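Local coordinates for RagB/SusD domain protein (Flavobacterium johnsoniae, PDB 5J5U), which probably binds chitin or chitin-derived oligosaccharides as the SusD-like component of a chitin utilization locus, at residues 452-455 with 456-460; 418-421 with 422-425; 51-55 with 56-60; 344-347 with 348-352. One frame throughout, in Å; residues are numbered along the deposited sequence.

Contact 1. Residues 452-455 with 456-460; sequences NDEM and QKNEK
Lys457 N closes the helix 452-457 on Asp453 O at 2.9 Å, and Asn458 N, just past its end, still reaches Glu454 O at 2.9 Å. Gln456 N is shared weakly between Asn452 O and Asp453 O.

Among the polar side chains, Glu454 and Asn458 run side by side, four residues apart. Asn458 ND2 gives Glu454 OE1 a weak bond of 3.3 Å, with the amide and carboxylate planes 78° apart. The chain of Glu454 is folded over at its second torsion (chi2 -67°), which brings the carboxylate round to Asn458. Each group has a stronger partner in the loop nearby, Tyr140 OH for Glu454 OE1 and Pro138 O for Asn458 ND2.

The setting is a helix-to-helix junction: Asn458 is the first residue to leave helical backbone angles after one helix and also occupies the N-cap position of helix 459-468, although its side chain makes no capping bond.

Side-chain contacts of the non-bonded kind keep the same spacing. Met455 lies alongside Glu459, its CE 3.5 Å from Glu459 OE2 and 3.7 Å from Glu459 CG. Earlier in the chain, the side chains of Asn452 and Gln456 cross at about a right angle, Asn452 ND2 standing 3.8 Å from Gln456 NE2.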
loop_
_atom_site.group_PDB
_atom_site.type_symbol
_atom_site.label_atom_id
_atom_site.label_comp_id
_atom_site.label_asym_id
_atom_site.label_seq_id
_atom_site.Cartn_x
_atom_site.Cartn_y
_atom_site.Cartn_z
ATOM N N ASN A 452 11.805 -13.333 16.673
ATOM C CA ASN A 452 12.700 -13.763 17.723
ATOM C C ASN A 452 13.913 -14.585 17.208
ATOM O O ASN A 452 14.965 -14.645 17.853
ATOM C CB ASN A 452 11.906 -14.559 18.766
ATOM C CG ASN A 452 12.708 -14.810 20.018
ATOM O OD1 ASN A 452 13.298 -13.887 20.565
ATOM N ND2 ASN A 452 12.771 -16.065 20.454
ATOM N N ASP A 453 13.766 -15.189 16.037
ATOM C CA ASP A 453 14.884 -15.852 15.371
ATOM C C ASP A 453 16.058 -14.907 15.204
ATOM O O ASP A 453 17.203 -15.338 15.211
ATOM C CB ASP A 453 14.475 -16.373 13.989
ATOM C CG ASP A 453 13.324 -17.334 14.054
ATOM O OD1 ASP A 453 12.160 -16.871 14.163
ATOM O OD2 ASP A 453 13.587 -18.553 14.034
ATOM N N GLU A 454 15.770 -13.616 15.022
ATOM C CA GLU A 454 16.826 -12.627 14.877
ATOM C C GLU A 454 17.561 -12.456 16.195
ATOM O O GLU A 454 18.766 -12.264 16.216
ATOM C CB GLU A 454 16.264 -11.294 14.395
ATOM C CG GLU A 454 15.951 -11.296 12.920
ATOM C CD GLU A 454 17.212 -11.411 12.077
ATOM O OE1 GLU A 454 18.194 -10.710 12.386
ATOM O OE2 GLU A 454 17.225 -12.205 11.118
ATOM N N MET A 455 16.830 -12.537 17.296
ATOM C CA MET A 455 17.450 -12.515 18.616
ATOM C C MET A 455 18.319 -13.757 18.834
ATOM O O MET A 455 19.330 -13.698 19.535
ATOM C CB MET A 455 16.381 -12.413 19.710
ATOM C CG MET A 455 16.911 -12.491 21.134
ATOM S SD MET A 455 17.923 -11.053 21.582
ATOM C CE MET A 455 18.722 -11.689 23.065
ATOM N N GLN A 456 17.944 -14.871 18.219
ATOM C CA GLN A 456 18.681 -16.114 18.452
ATOM C C GLN A 456 19.898 -16.312 17.524
ATOM O O GLN A 456 20.857 -16.965 17.911
ATOM C CB GLN A 456 17.733 -17.297 18.314
ATOM C CG GLN A 456 16.735 -17.399 19.456
ATOM C CD GLN A 456 15.567 -18.291 19.124
ATOM O OE1 GLN A 456 15.108 -18.337 17.972
ATOM N NE2 GLN A 456 15.076 -19.010 20.120
ATOM N N LYS A 457 19.855 -15.728 16.325
ATOM C CA LYS A 457 20.865 -15.941 15.275
ATOM C C LYS A 457 21.667 -14.692 14.930
ATOM O O LYS A 457 22.642 -14.765 14.181
ATOM C CB LYS A 457 20.203 -16.431 13.980
ATOM C CG LYS A 457 19.774 -17.872 13.966
ATOM C CD LYS A 457 19.356 -18.244 12.554
ATOM C CE LYS A 457 18.236 -17.323 12.117
ATOM N NZ LYS A 457 17.882 -17.553 10.705
ATOM N N ASN A 458 21.177 -13.534 15.354
ATOM C CA ASN A 458 21.806 -12.264 15.017
ATOM C C ASN A 458 21.736 -11.309 16.201
ATOM O O ASN A 458 21.430 -10.136 16.048
ATOM C CB ASN A 458 21.141 -11.660 13.781
ATOM C CG ASN A 458 21.971 -10.554 13.147
ATOM O OD1 ASN A 458 23.108 -10.303 13.546
ATOM N ND2 ASN A 458 21.407 -9.888 12.165
ATOM N N GLU A 459 22.050 -11.820 17.381
ATOM C CA GLU A 459 21.720 -11.140 18.632
ATOM C C GLU A 459 22.229 -9.704 18.774
ATOM O O GLU A 459 21.473 -8.813 19.181
ATOM C CB GLU A 459 22.243 -11.956 19.819
ATOM C CG GLU A 459 21.853 -11.343 21.156
ATOM C CD GLU A 459 22.361 -12.140 22.336
ATOM O OE1 GLU A 459 22.935 -13.230 22.121
ATOM O OE2 GLU A 459 22.207 -11.656 23.478
ATOM N N LYS A 460 23.501 -9.479 18.459
ATOM C CA LYS A 460 24.125 -8.175 18.681
ATOM C C LYS A 460 23.424 -7.069 17.907
ATOM O O LYS A 460 22.990 -6.078 18.487
ATOM C CB LYS A 460 25.614 -8.216 18.309
ATOM C CG LYS A 460 26.336 -6.867 18.428
ATOM C CD LYS A 460 27.684 -6.902 17.671
ATOM C CE LYS A 460 28.532 -5.643 17.863
ATOM N NZ LYS A 460 28.070 -4.462 17.063
#

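Contact 2. Residues 418-421 with 422-425; sequences AYSN and WRRT
Arg423 lies across the ring of Tyr419 one helical turn earlier, a textbook i to i+4 cation-pi pair. Its CB starts near the carbonyl oxygens of Tyr419 and Ser420, and Arg423 CG passes 3.5 Å from Tyr419 O. CD then comes over the ring as a CH-pi contact, Arg423 CD lying 3.9 Å from the Tyr419 centroid. At this point the chain bends (chi3 -61°), which lays the guanidinium flat on the ring, the two planes only 6° apart. NE sits over the ring centre and sends a weak bond back to Tyr419 O. Arg423 CZ stands 3.5 Å from Tyr419 CE2. At the tip, NH2 makes a weak bond to Ser420 OG and a further bond to Asp117 O, while NH1 reaches Thr446 O. A leucine in place of Tyr419 would probably cost the guanidinium its flat aromatic platform and leave Pro445 O without the phenol hydroxyl that binds it.

A second arginine grips the other flank of the helix. Arg424 NH2 donates to Asn421 OD1 at 2.9 Å, the oxygen lying near the guanidinium plane, and water 1 bridges the same OD1 to Arg424 NE. Thr425 CG2 packs over a face of that guanidinium. Thr425 OG1 and Thr425 N meet Asn421 O from opposite faces of its carbonyl plane.

Helix 415-425 is thus fastened within the predominantly helical SusD-like fold: Tyr419 and Ser420 touch helix 98-119, Ala418 and Asn421 pack on helix 399-410, and Arg424 forms a salt bridge to Glu346 of helix 337-349.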
loop_
_atom_site.group_PDB
_atom_site.type_symbol
_atom_site.label_atom_id
_atom_site.label_comp_id
_atom_site.label_asym_id
_atom_site.label_seq_id
_atom_site.Cartn_x
_atom_site.Cartn_y
_atom_site.Cartn_z
ATOM N N ALA A 418 -1.617 2.465 2.723
ATOM C CA ALA A 418 -2.610 3.191 3.478
ATOM C C ALA A 418 -2.245 3.225 4.957
ATOM O O ALA A 418 -2.427 4.240 5.602
ATOM C CB ALA A 418 -3.961 2.568 3.295
ATOM N N TYR A 419 -1.786 2.104 5.495
ATOM C CA TYR A 419 -1.348 1.991 6.900
ATOM C C TYR A 419 -0.200 2.949 7.172
ATOM O O TYR A 419 -0.193 3.630 8.193
ATOM C CB TYR A 419 -0.941 0.545 7.233
ATOM C CG TYR A 419 -0.338 0.311 8.620
ATOM C CD1 TYR A 419 -0.947 0.801 9.788
ATOM C CD2 TYR A 419 0.815 -0.451 8.764
ATOM C CE1 TYR A 419 -0.397 0.562 11.056
ATOM C CE2 TYR A 419 1.377 -0.703 10.023
ATOM C CZ TYR A 419 0.787 -0.187 11.168
ATOM O OH TYR A 419 1.388 -0.462 12.394
ATOM N N SER A 420 0.755 3.025 6.245
ATOM C CA SER A 420 1.858 3.979 6.403
ATOM C C SER A 420 1.370 5.445 6.332
ATOM O O SER A 420 1.755 6.278 7.167
ATOM C CB SER A 420 2.948 3.717 5.358
ATOM O OG SER A 420 3.499 2.411 5.514
ATOM N N ASN A 421 0.514 5.760 5.358
ATOM C CA ASN A 421 0.059 7.136 5.188
ATOM C C ASN A 421 -0.825 7.555 6.367
ATOM O O ASN A 421 -0.824 8.703 6.787
ATOM C CB ASN A 421 -0.689 7.313 3.857
ATOM C CG ASN A 421 -0.670 8.768 3.356
ATOM O OD1 ASN A 421 0.324 9.235 2.778
ATOM N ND2 ASN A 421 -1.756 9.488 3.600
ATOM N N TRP A 422 -1.559 6.610 6.920
ATOM C CA TRP A 422 -2.273 6.887 8.156
ATOM C C TRP A 422 -1.294 7.134 9.313
ATOM O O TRP A 422 -1.506 8.058 10.114
ATOM C CB TRP A 422 -3.240 5.760 8.537
ATOM C CG TRP A 422 -3.973 6.113 9.789
ATOM C CD1 TRP A 422 -5.064 6.919 9.892
ATOM C CD2 TRP A 422 -3.640 5.714 11.123
ATOM N NE1 TRP A 422 -5.445 7.038 11.197
ATOM C CE2 TRP A 422 -4.590 6.304 11.980
ATOM C CE3 TRP A 422 -2.629 4.910 11.680
ATOM C CZ2 TRP A 422 -4.570 6.115 13.362
ATOM C CZ3 TRP A 422 -2.606 4.715 13.059
ATOM C CH2 TRP A 422 -3.578 5.311 13.883
ATOM N N ARG A 423 -0.226 6.336 9.399
ATOM C CA ARG A 423 0.716 6.547 10.501
ATOM C C ARG A 423 1.365 7.937 10.393
ATOM O O ARG A 423 1.463 8.647 11.387
ATOM C CB ARG A 423 1.782 5.438 10.554
ATOM C CG ARG A 423 1.279 4.153 11.329
ATOM C CD ARG A 423 2.307 3.032 11.287
ATOM N NE ARG A 423 2.601 2.598 9.910
ATOM C CZ ARG A 423 3.680 1.911 9.553
ATOM N NH1 ARG A 423 4.601 1.547 10.456
ATOM N NH2 ARG A 423 3.842 1.571 8.279
ATOM N N ARG A 424 1.742 8.329 9.175
ATOM C CA ARG A 424 2.362 9.630 8.930
ATOM C C ARG A 424 1.423 10.790 9.215
ATOM O O ARG A 424 1.770 11.671 9.986
ATOM C CB ARG A 424 2.864 9.741 7.489
ATOM C CG ARG A 424 3.463 11.093 7.170
ATOM C CD ARG A 424 3.999 11.196 5.735
ATOM N NE ARG A 424 2.958 11.076 4.717
ATOM C CZ ARG A 424 2.329 12.106 4.151
ATOM N NH1 ARG A 424 2.615 13.347 4.509
ATOM N NH2 ARG A 424 1.402 11.894 3.237
ATOM N N THR A 425 0.233 10.779 8.614
ATOM C CA THR A 425 -0.665 11.949 8.674
ATOM C C THR A 425 -1.738 11.921 9.770
ATOM O O THR A 425 -2.255 12.968 10.144
ATOM C CB THR A 425 -1.404 12.159 7.310
ATOM O OG1 THR A 425 -2.385 11.124 7.119
ATOM C CG2 THR A 425 -0.429 12.146 6.145
HETATM O O HOH W 1 3.057 8.602 3.513
#

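Contact 3. Residues 51-55 with 56-60; sequences GSWAV and TEYGS
One face of the Trp53 indole is met by Glu57, whose CG lies 3.9 Å from the centroid of the six-membered ring in a CH-pi contact. The Glu57 carboxylate runs nearly parallel to the indole, 17° between planes. Tyr58 turns its edge toward the face of Trp53 in an offset edge-to-face pair, the phenol ring 5.8 Å from the five-membered ring between centroids, with planes at 83°. Water 2 lies in the plane of both rings at their edges, linking Trp53 NE1 to Tyr58 OH, and Glu57 CG also covers one face of the tyrosine. Trp53 opens helix 53-60 and Tyr58 comes from its next turn; Ser52 is the N-cap, its OG accepting from Val55 N and also hydrogen-bonded to Asp258 OD1.

At the start of the helix, Thr56 ties the incoming loop to this first turn. With its hydroxyl beside its own backbone N (chi1 -47°), Thr56 OG1 gives its proton to Ser52 O at 2.7 Å and receives Gly51 N at 2.8 Å. A valine here is likely to leave Gly51 N without this acceptor and Ser52 O with one donor fewer, Thr56 N remaining.

Beyond the cluster, Glu57 has salt bridges to Lys61 and Lys63, Trp53 meets the Phe307 ring, and Val55 packs on helix 31-45. The helix then widens into a pi-type turn at 56-60. There Val55 O accepts Ser60 N at 2.7 Å and, weakly, Gly59 N.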
loop_
_atom_site.group_PDB
_atom_site.type_symbol
_atom_site.label_atom_id
_atom_site.label_comp_id
_atom_site.label_asym_id
_atom_site.label_seq_id
_atom_site.Cartn_x
_atom_site.Cartn_y
_atom_site.Cartn_z
ATOM N N GLY A 51 -15.155 -8.125 9.494
ATOM C CA GLY A 51 -16.156 -9.158 9.316
ATOM C C GLY A 51 -15.701 -10.595 9.376
ATOM O O GLY A 51 -16.377 -11.427 9.982
ATOM N N SER A 52 -14.591 -10.904 8.713
ATOM C CA SER A 52 -14.048 -12.258 8.735
ATOM C C SER A 52 -13.356 -12.552 10.074
ATOM O O SER A 52 -12.972 -11.632 10.791
ATOM C CB SER A 52 -13.059 -12.473 7.591
ATOM O OG SER A 52 -11.761 -11.997 7.918
ATOM N N TRP A 53 -13.200 -13.826 10.404
ATOM C CA TRP A 53 -12.525 -14.224 11.633
ATOM C C TRP A 53 -11.100 -13.675 11.720
ATOM O O TRP A 53 -10.760 -12.973 12.661
ATOM C CB TRP A 53 -12.495 -15.756 11.759
ATOM C CG TRP A 53 -11.578 -16.255 12.830
ATOM C CD1 TRP A 53 -10.380 -16.894 12.650
ATOM C CD2 TRP A 53 -11.759 -16.137 14.253
ATOM N NE1 TRP A 53 -9.821 -17.199 13.871
ATOM C CE2 TRP A 53 -10.647 -16.748 14.869
ATOM C CE3 TRP A 53 -12.759 -15.586 15.062
ATOM C CZ2 TRP A 53 -10.501 -16.814 16.250
ATOM C CZ3 TRP A 53 -12.614 -15.651 16.438
ATOM C CH2 TRP A 53 -11.495 -16.266 17.018
ATOM N N ALA A 54 -10.277 -13.965 10.722
ATOM C CA ALA A 54 -8.864 -13.586 10.791
ATOM C C ALA A 54 -8.654 -12.053 10.872
ATOM O O ALA A 54 -7.919 -11.532 11.743
ATOM C CB ALA A 54 -8.126 -14.170 9.585
ATOM N N VAL A 55 -9.319 -11.327 9.986
ATOM C CA VAL A 55 -9.078 -9.890 9.907
ATOM C C VAL A 55 -9.608 -9.194 11.173
ATOM O O VAL A 55 -8.905 -8.396 11.795
ATOM C CB VAL A 55 -9.704 -9.291 8.617
ATOM C CG1 VAL A 55 -9.540 -7.814 8.588
ATOM C CG2 VAL A 55 -9.056 -9.906 7.352
ATOM N N THR A 56 -10.821 -9.546 11.580
ATOM C CA THR A 56 -11.454 -8.895 12.715
ATOM C C THR A 56 -10.774 -9.246 14.021
ATOM O O THR A 56 -10.475 -8.347 14.838
ATOM C CB THR A 56 -12.942 -9.271 12.878
ATOM O OG1 THR A 56 -13.609 -9.175 11.621
ATOM C CG2 THR A 56 -13.613 -8.348 13.911
ATOM N N GLU A 57 -10.551 -10.547 14.212
ATOM C CA GLU A 57 -9.999 -11.048 15.463
ATOM C C GLU A 57 -8.597 -10.527 15.682
ATOM O O GLU A 57 -8.289 -10.095 16.796
ATOM C CB GLU A 57 -10.016 -12.578 15.508
ATOM C CG GLU A 57 -9.342 -13.203 16.743
ATOM C CD GLU A 57 -10.130 -13.007 18.058
ATOM O OE1 GLU A 57 -11.119 -12.251 18.088
ATOM O OE2 GLU A 57 -9.757 -13.618 19.076
ATOM N N TYR A 58 -7.773 -10.497 14.631
ATOM C CA TYR A 58 -6.378 -10.096 14.836
ATOM C C TYR A 58 -6.069 -8.676 14.338
ATOM O O TYR A 58 -5.420 -7.910 15.071
ATOM C CB TYR A 58 -5.435 -11.123 14.192
ATOM C CG TYR A 58 -5.708 -12.512 14.736
ATOM C CD1 TYR A 58 -5.337 -12.852 16.034
ATOM C CD2 TYR A 58 -6.402 -13.461 13.986
ATOM C CE1 TYR A 58 -5.604 -14.099 16.553
ATOM C CE2 TYR A 58 -6.678 -14.729 14.507
ATOM C CZ TYR A 58 -6.272 -15.036 15.797
ATOM O OH TYR A 58 -6.533 -16.276 16.334
ATOM N N GLY A 59 -6.538 -8.309 13.139
ATOM C CA GLY A 59 -6.254 -6.986 12.602
ATOM C C GLY A 59 -7.141 -5.848 13.130
ATOM O O GLY A 59 -6.695 -4.762 13.446
ATOM N N SER A 60 -8.427 -6.106 13.217
ATOM C CA SER A 60 -9.364 -5.077 13.599
ATOM C C SER A 60 -9.285 -4.778 15.113
ATOM O O SER A 60 -9.199 -3.626 15.516
ATOM C CB SER A 60 -10.770 -5.518 13.186
ATOM O OG SER A 60 -11.615 -4.413 13.053
HETATM O O HOH W 2 -7.238 -18.211 14.657
#

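Contact 4. Residues 344-347 with 348-352; sequences LAEA and AYRGW
Glu346 OE2 is gripped by two nitrogens of Arg350, NH2 at 3.0 Å and NE at 3.3 Å, in a side-on salt bridge where both donors converge on one oxygen. NH2 arrives nearly in line with the C-O bond, NE on the anti side and 30° out of the carboxylate plane; the guanidinium is turned 45° against the carboxylate. Both chains are extended and run side by side: with chi1 at 179° Glu346 points along the course of Arg350, and Glu346 CG rests 3.6 Å from Arg350 NE.

The pair sits where helix 337-349 ends in a Schellman motif. Gly351, with positive phi, turns the chain; Trp352 N returns to Ala347 O at 2.9 Å, and Gly351 N to Ala348 O at 2.8 Å. Beyond the turn, Trp352 CB packs on Ala347 CB at 4.1 Å, and Arg350 CD lies over one face of the indole, toward its rim.

Each charge has a second mate: Glu346 OE1 pairs with Arg424, and Arg350 NH2 with Glu198. The alternation of acid and base implies that the charges of this buried carboxylate and its arginine neighbours are probably balanced locally, which would keep Glu346 ionised.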
loop_
_atom_site.group_PDB
_atom_site.type_symbol
_atom_site.label_atom_id
_atom_site.label_comp_id
_atom_site.label_asym_id
_atom_site.label_seq_id
_atom_site.Cartn_x
_atom_site.Cartn_y
_atom_site.Cartn_z
ATOM N N LEU A 344 1.058 14.931 -5.134
ATOM C CA LEU A 344 1.364 16.261 -5.658
ATOM C C LEU A 344 0.387 17.314 -5.112
ATOM O O LEU A 344 0.787 18.451 -4.879
ATOM C CB LEU A 344 1.359 16.259 -7.190
ATOM C CG LEU A 344 2.643 15.594 -7.715
ATOM C CD1 LEU A 344 2.665 15.467 -9.234
ATOM C CD2 LEU A 344 3.912 16.285 -7.177
ATOM N N ALA A 345 -0.872 16.936 -4.871
ATOM C CA ALA A 345 -1.807 17.852 -4.202
ATOM C C ALA A 345 -1.260 18.251 -2.834
ATOM O O ALA A 345 -1.223 19.448 -2.492
ATOM C CB ALA A 345 -3.198 17.221 -4.054
ATOM N N GLU A 346 -0.817 17.257 -2.054
ATOM C CA GLU A 346 -0.288 17.578 -0.730
ATOM C C GLU A 346 0.997 18.422 -0.781
ATOM O O GLU A 346 1.142 19.381 -0.022
ATOM C CB GLU A 346 -0.028 16.314 0.094
ATOM C CG GLU A 346 0.560 16.640 1.475
ATOM C CD GLU A 346 0.820 15.418 2.354
ATOM O OE1 GLU A 346 0.677 14.273 1.875
ATOM O OE2 GLU A 346 1.192 15.616 3.523
ATOM N N ALA A 347 1.922 18.081 -1.669
ATOM C CA ALA A 347 3.145 18.869 -1.807
ATOM C C ALA A 347 2.832 20.317 -2.254
ATOM O O ALA A 347 3.460 21.269 -1.790
ATOM C CB ALA A 347 4.103 18.201 -2.777
ATOM N N ALA A 348 1.869 20.463 -3.161
ATOM C CA ALA A 348 1.422 21.773 -3.618
ATOM C C ALA A 348 0.918 22.603 -2.458
ATOM O O ALA A 348 1.307 23.756 -2.306
ATOM C CB ALA A 348 0.323 21.633 -4.662
ATOM N N TYR A 349 0.055 22.000 -1.638
ATOM C CA TYR A 349 -0.503 22.686 -0.478
ATOM C C TYR A 349 0.565 23.135 0.506
ATOM O O TYR A 349 0.340 24.034 1.313
ATOM C CB TYR A 349 -1.499 21.781 0.245
ATOM C CG TYR A 349 -1.947 22.322 1.578
ATOM C CD1 TYR A 349 -2.914 23.308 1.655
ATOM C CD2 TYR A 349 -1.393 21.859 2.758
ATOM C CE1 TYR A 349 -3.318 23.815 2.872
ATOM C CE2 TYR A 349 -1.793 22.361 3.978
ATOM C CZ TYR A 349 -2.758 23.338 4.024
ATOM O OH TYR A 349 -3.165 23.839 5.232
ATOM N N ARG A 350 1.720 22.484 0.455
ATOM C CA ARG A 350 2.849 22.846 1.299
ATOM C C ARG A 350 3.776 23.846 0.612
ATOM O O ARG A 350 4.756 24.297 1.196
ATOM C CB ARG A 350 3.634 21.597 1.695
ATOM C CG ARG A 350 2.892 20.656 2.628
ATOM C CD ARG A 350 3.611 19.320 2.707
ATOM N NE ARG A 350 2.914 18.377 3.572
ATOM C CZ ARG A 350 3.218 18.186 4.845
ATOM N NH1 ARG A 350 4.207 18.884 5.393
ATOM N NH2 ARG A 350 2.543 17.298 5.560
ATOM N N GLY A 351 3.481 24.169 -0.638
ATOM C CA GLY A 351 4.320 25.081 -1.388
ATOM C C GLY A 351 5.618 24.445 -1.836
ATOM O O GLY A 351 6.593 25.142 -2.129
ATOM N N TRP A 352 5.650 23.117 -1.856
ATOM C CA TRP A 352 6.858 22.397 -2.233
ATOM C C TRP A 352 7.029 22.272 -3.752
ATOM O O TRP A 352 8.147 22.296 -4.254
ATOM C CB TRP A 352 6.853 21.013 -1.592
ATOM C CG TRP A 352 7.024 21.033 -0.093
ATOM C CD1 TRP A 352 7.204 22.134 0.703
ATOM C CD2 TRP A 352 7.078 19.895 0.781
ATOM N NE1 TRP A 352 7.347 21.752 2.020
ATOM C CE2 TRP A 352 7.280 20.386 2.095
ATOM C CE3 TRP A 352 6.976 18.509 0.584
ATOM C CZ2 TRP A 352 7.372 19.541 3.204
ATOM C CZ3 TRP A 352 7.071 17.672 1.689
ATOM C CH2 TRP A 352 7.268 18.196 2.985
#

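In the fold
Along the chain the order is contact 3, contact 4, contact 2, contact 1. Contacts 2 and 4 have centres about 17 Å apart and touch: Arg424 NH2 of helix 415-425 bridges to Glu346 OE1 of helix 337-349 at 2.8 Å, joining residues nearly 80 apart in sequence. Contact 2 lies nearest the middle of the chain. Contact 3, on helix 53-60, is about 20 Å from it between centres, and contacts 3 and 4 fall on opposite sides of the chain's centre. Contact 1, at the surface on helices 452-457 and 459-468, stands about 42 Å from contact 4 between centres. Contacts 2 and 4 thus form a single charged network tying two helices together, while 1 and 3 stand apart.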